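Local coordinates for protein dihydrofolate reductase (Coxiella burnetii, PDB 3TQB) that probably catalyses the NADPH-dependent reduction of 7,8-dihydrofolate to tetrahydrofolate, a key step in folate metabolism that supports glycine, purine and DNA precursor synthesis, at residues A8-R13 / H119-D124. Numbering follows the deposited sequence.
Sequences AMDKNR and HSFEGD. With FOL (folic acid), chain C.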
loop_
_atom_site.group_PDB
_atom_site.type_symbol
_atom_site.label_atom_id
_atom_site.label_comp_id
_atom_site.label_asym_id
_atom_site.label_seq_id
_atom_site.Cartn_x
_atom_site.Cartn_y
_atom_site.Cartn_z
ATOM N N ALA A 8 4.795 5.114 -0.233
ATOM C CA ALA A 8 5.771 6.186 -0.374
ATOM C C ALA A 8 5.061 7.402 -0.951
ATOM O O ALA A 8 4.331 7.287 -1.936
ATOM C CB ALA A 8 6.907 5.757 -1.277
ATOM N N MET A 9 5.274 8.562 -0.332
ATOM C CA MET A 9 4.598 9.794 -0.736
ATOM C C MET A 9 5.478 11.016 -0.512
ATOM O O MET A 9 6.526 10.924 0.126
ATOM C CB MET A 9 3.288 9.952 0.037
ATOM C CG MET A 9 3.460 10.105 1.548
ATOM S SD MET A 9 1.885 10.132 2.418
ATOM C CE MET A 9 1.336 8.448 2.160
ATOM N N ASP A 10 5.038 12.157 -1.037
ATOM C CA ASP A 10 5.763 13.421 -0.884
ATOM C C ASP A 10 5.015 14.370 0.063
ATOM O O ASP A 10 4.026 13.981 0.688
ATOM C CB ASP A 10 6.025 14.060 -2.258
ATOM C CG ASP A 10 4.792 14.715 -2.866
ATOM O OD1 ASP A 10 3.665 14.473 -2.385
ATOM O OD2 ASP A 10 4.954 15.476 -3.843
ATOM N N LYS A 11 5.494 15.607 0.168
ATOM C CA LYS A 11 4.915 16.598 1.083
ATOM C C LYS A 11 3.440 16.922 0.808
ATOM O O LYS A 11 2.706 17.274 1.732
ATOM C CB LYS A 11 5.756 17.882 1.083
ATOM C CG LYS A 11 5.756 18.656 -0.234
ATOM C CD LYS A 11 7.010 19.516 -0.391
ATOM C CE LYS A 11 7.185 20.510 0.752
ATOM N NZ LYS A 11 5.976 21.353 0.963
ATOM N N ASN A 12 3.013 16.800 -0.449
ATOM C CA ASN A 12 1.609 17.012 -0.827
ATOM C C ASN A 12 0.817 15.705 -1.000
ATOM O O ASN A 12 -0.214 15.686 -1.677
ATOM C CB ASN A 12 1.531 17.849 -2.112
ATOM C CG ASN A 12 2.019 19.277 -1.917
ATOM O OD1 ASN A 12 2.440 19.664 -0.826
ATOM N ND2 ASN A 12 1.960 20.069 -2.981
ATOM N N ARG A 13 1.295 14.629 -0.373
ATOM C CA ARG A 13 0.649 13.307 -0.415
ATOM C C ARG A 13 0.480 12.729 -1.829
ATOM O O ARG A 13 -0.483 12.004 -2.098
ATOM C CB ARG A 13 -0.710 13.336 0.300
ATOM C CG ARG A 13 -0.677 13.911 1.711
ATOM C CD ARG A 13 -1.947 13.566 2.486
ATOM N NE ARG A 13 -3.161 13.872 1.729
ATOM C CZ ARG A 13 -3.687 15.088 1.579
ATOM N NH1 ARG A 13 -3.119 16.160 2.132
ATOM N NH2 ARG A 13 -4.799 15.236 0.864
ATOM N N HIS A 119 10.040 16.904 -1.038
ATOM C CA HIS A 119 10.058 17.386 -2.422
ATOM C C HIS A 119 8.628 17.577 -2.926
ATOM O O HIS A 119 7.701 16.950 -2.417
ATOM C CB HIS A 119 10.803 16.395 -3.323
ATOM C CG HIS A 119 11.198 16.959 -4.654
ATOM N ND1 HIS A 119 12.415 17.569 -4.872
ATOM C CD2 HIS A 119 10.541 16.999 -5.837
ATOM C CE1 HIS A 119 12.489 17.963 -6.131
ATOM N NE2 HIS A 119 11.364 17.630 -6.738
ATOM N N SER A 120 8.457 18.448 -3.918
ATOM C CA SER A 120 7.147 18.703 -4.520
ATOM C C SER A 120 7.112 18.198 -5.962
ATOM O O SER A 120 7.592 18.873 -6.875
ATOM C CB SER A 120 6.830 20.200 -4.476
ATOM O OG SER A 120 7.854 20.959 -5.097
ATOM N N PHE A 121 6.544 17.010 -6.157
ATOM C CA PHE A 121 6.456 16.387 -7.481
ATOM C C PHE A 121 5.115 16.669 -8.156
ATOM O O PHE A 121 4.127 16.984 -7.491
ATOM C CB PHE A 121 6.651 14.872 -7.374
ATOM C CG PHE A 121 8.036 14.462 -6.957
ATOM C CD1 PHE A 121 9.075 14.446 -7.878
ATOM C CD2 PHE A 121 8.298 14.081 -5.648
ATOM C CE1 PHE A 121 10.355 14.063 -7.500
ATOM C CE2 PHE A 121 9.575 13.695 -5.263
ATOM C CZ PHE A 121 10.605 13.688 -6.191
ATOM N N GLU A 122 5.096 16.544 -9.481
ATOM C CA GLU A 122 3.866 16.651 -10.267
ATOM C C GLU A 122 3.236 15.267 -10.421
ATOM O O GLU A 122 3.946 14.272 -10.575
ATOM C CB GLU A 122 4.170 17.243 -11.647
ATOM C CG GLU A 122 2.939 17.521 -12.506
ATOM C CD GLU A 122 3.291 17.858 -13.945
ATOM O OE1 GLU A 122 4.283 18.585 -14.166
ATOM O OE2 GLU A 122 2.572 17.396 -14.855
ATOM N N GLY A 123 1.907 15.204 -10.380
ATOM C CA GLY A 123 1.194 13.933 -10.524
ATOM C C GLY A 123 -0.315 14.084 -10.600
ATOM O O GLY A 123 -0.827 15.195 -10.741
ATOM N N ASP A 124 -1.023 12.959 -10.504
ATOM C CA ASP A 124 -2.489 12.945 -10.596
ATOM C C ASP A 124 -3.177 12.232 -9.423
ATOM O O ASP A 124 -4.158 12.746 -8.884
ATOM C CB ASP A 124 -2.949 12.352 -11.939
ATOM C CG ASP A 124 -2.390 10.960 -12.203
ATOM O OD1 ASP A 124 -1.576 10.464 -11.396
ATOM O OD2 ASP A 124 -2.767 10.359 -13.229
HETATM N N1 FOL C . 5.423 1.573 -0.759
HETATM C C2 FOL C . 6.613 2.278 -0.732
HETATM N NA2 FOL C . 7.156 2.618 0.433
HETATM N N3 FOL C . 7.239 2.635 -1.911
HETATM C C4 FOL C . 6.689 2.289 -3.130
HETATM O O4 FOL C . 7.263 2.613 -4.170
HETATM C C4A FOL C . 5.490 1.577 -3.166
HETATM N N5 FOL C . 4.919 1.222 -4.376
HETATM C C6 FOL C . 3.732 0.514 -4.398
HETATM C C7 FOL C . 3.110 0.155 -3.210
HETATM N N8 FOL C . 3.673 0.513 -2.000
HETATM C C8A FOL C . 4.862 1.219 -1.972
HETATM C C9 FOL C . 3.094 0.110 -5.707
HETATM N N10 FOL C . 4.080 -0.015 -6.765
HETATM C C11 FOL C . 7.530 -2.281 -6.593
HETATM C C12 FOL C . 7.448 -1.163 -7.417
HETATM C C13 FOL C . 6.276 -0.414 -7.459
HETATM C C14 FOL C . 5.180 -0.770 -6.679
HETATM C C15 FOL C . 5.262 -1.895 -5.853
HETATM C C16 FOL C . 6.437 -2.646 -5.810
HETATM C C FOL C . 8.803 -3.071 -6.571
HETATM O O FOL C . 9.592 -3.102 -7.740
HETATM N N FOL C . 9.155 -3.716 -5.460
HETATM C CA FOL C . 10.108 -4.813 -5.475
HETATM C CB FOL C . 11.526 -4.277 -5.283
HETATM C CG FOL C . 12.545 -5.156 -6.002
HETATM C CD FOL C . 13.959 -4.711 -5.700
HETATM O OE1 FOL C . 14.797 -4.646 -6.626
HETATM O OE2 FOL C . 14.316 -4.414 -4.536
HETATM C CT FOL C . 9.792 -5.820 -4.410
HETATM O O1 FOL C . 8.912 -5.589 -3.555
HETATM O O2 FOL C . 10.399 -6.911 -4.360
#
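Asp10 reaches across to the backbone of Phe121, joining, at the surface of the dihydrofolate reductase fold, the type I beta turn Asp10 to Arg13, at the C-terminal end of the strand that carries Ala8 and Met9, to the loop between the strands 111-117 and 125-126. The one hydrogen bond between the segments runs from Phe121 N to Asp10 OD2, 3.2 Å long and nearly straight at 169°, with the donor close to the line of the carboxylate C-O bond. With CG between its own backbone N and carbonyl carbon (chi1 76°), the carboxylate is carried between turn and loop: OD2 faces the 119-124 loop, while OD1 accepts a hydrogen bond from Leu14 N and a weak one from Asn12 N. Aspartate suits this buried place because a short side chain ending in two acceptors can take N-H groups of the loop, the turn and the strand after it; the turn itself is closed by Arg13 N to Asp10 O.

Asp10 CB lies 3.3 Å from His119 O, and Lys11 brings its aliphatic part alongside the same carbonyl, with CD also 3.3 Å from His119 O. The lysine chain then bends at chi3 and chi4; its long methylene run can cover the backbone of an exposed loop. The flat, apolar Phe121 ring can offer an edge to Asp10, with OD2 near its plane, and a face to the His119 imidazole, whose CD2 stands 3.2 Å above its centre; it also touches Leu14. Ala8 adjoins the active site: its N is hydrogen-bonded to NADPH O7N, and its methyl, small enough to let the ring come close, lies over a pterin face, CB 3.2 Å from folic acid N3.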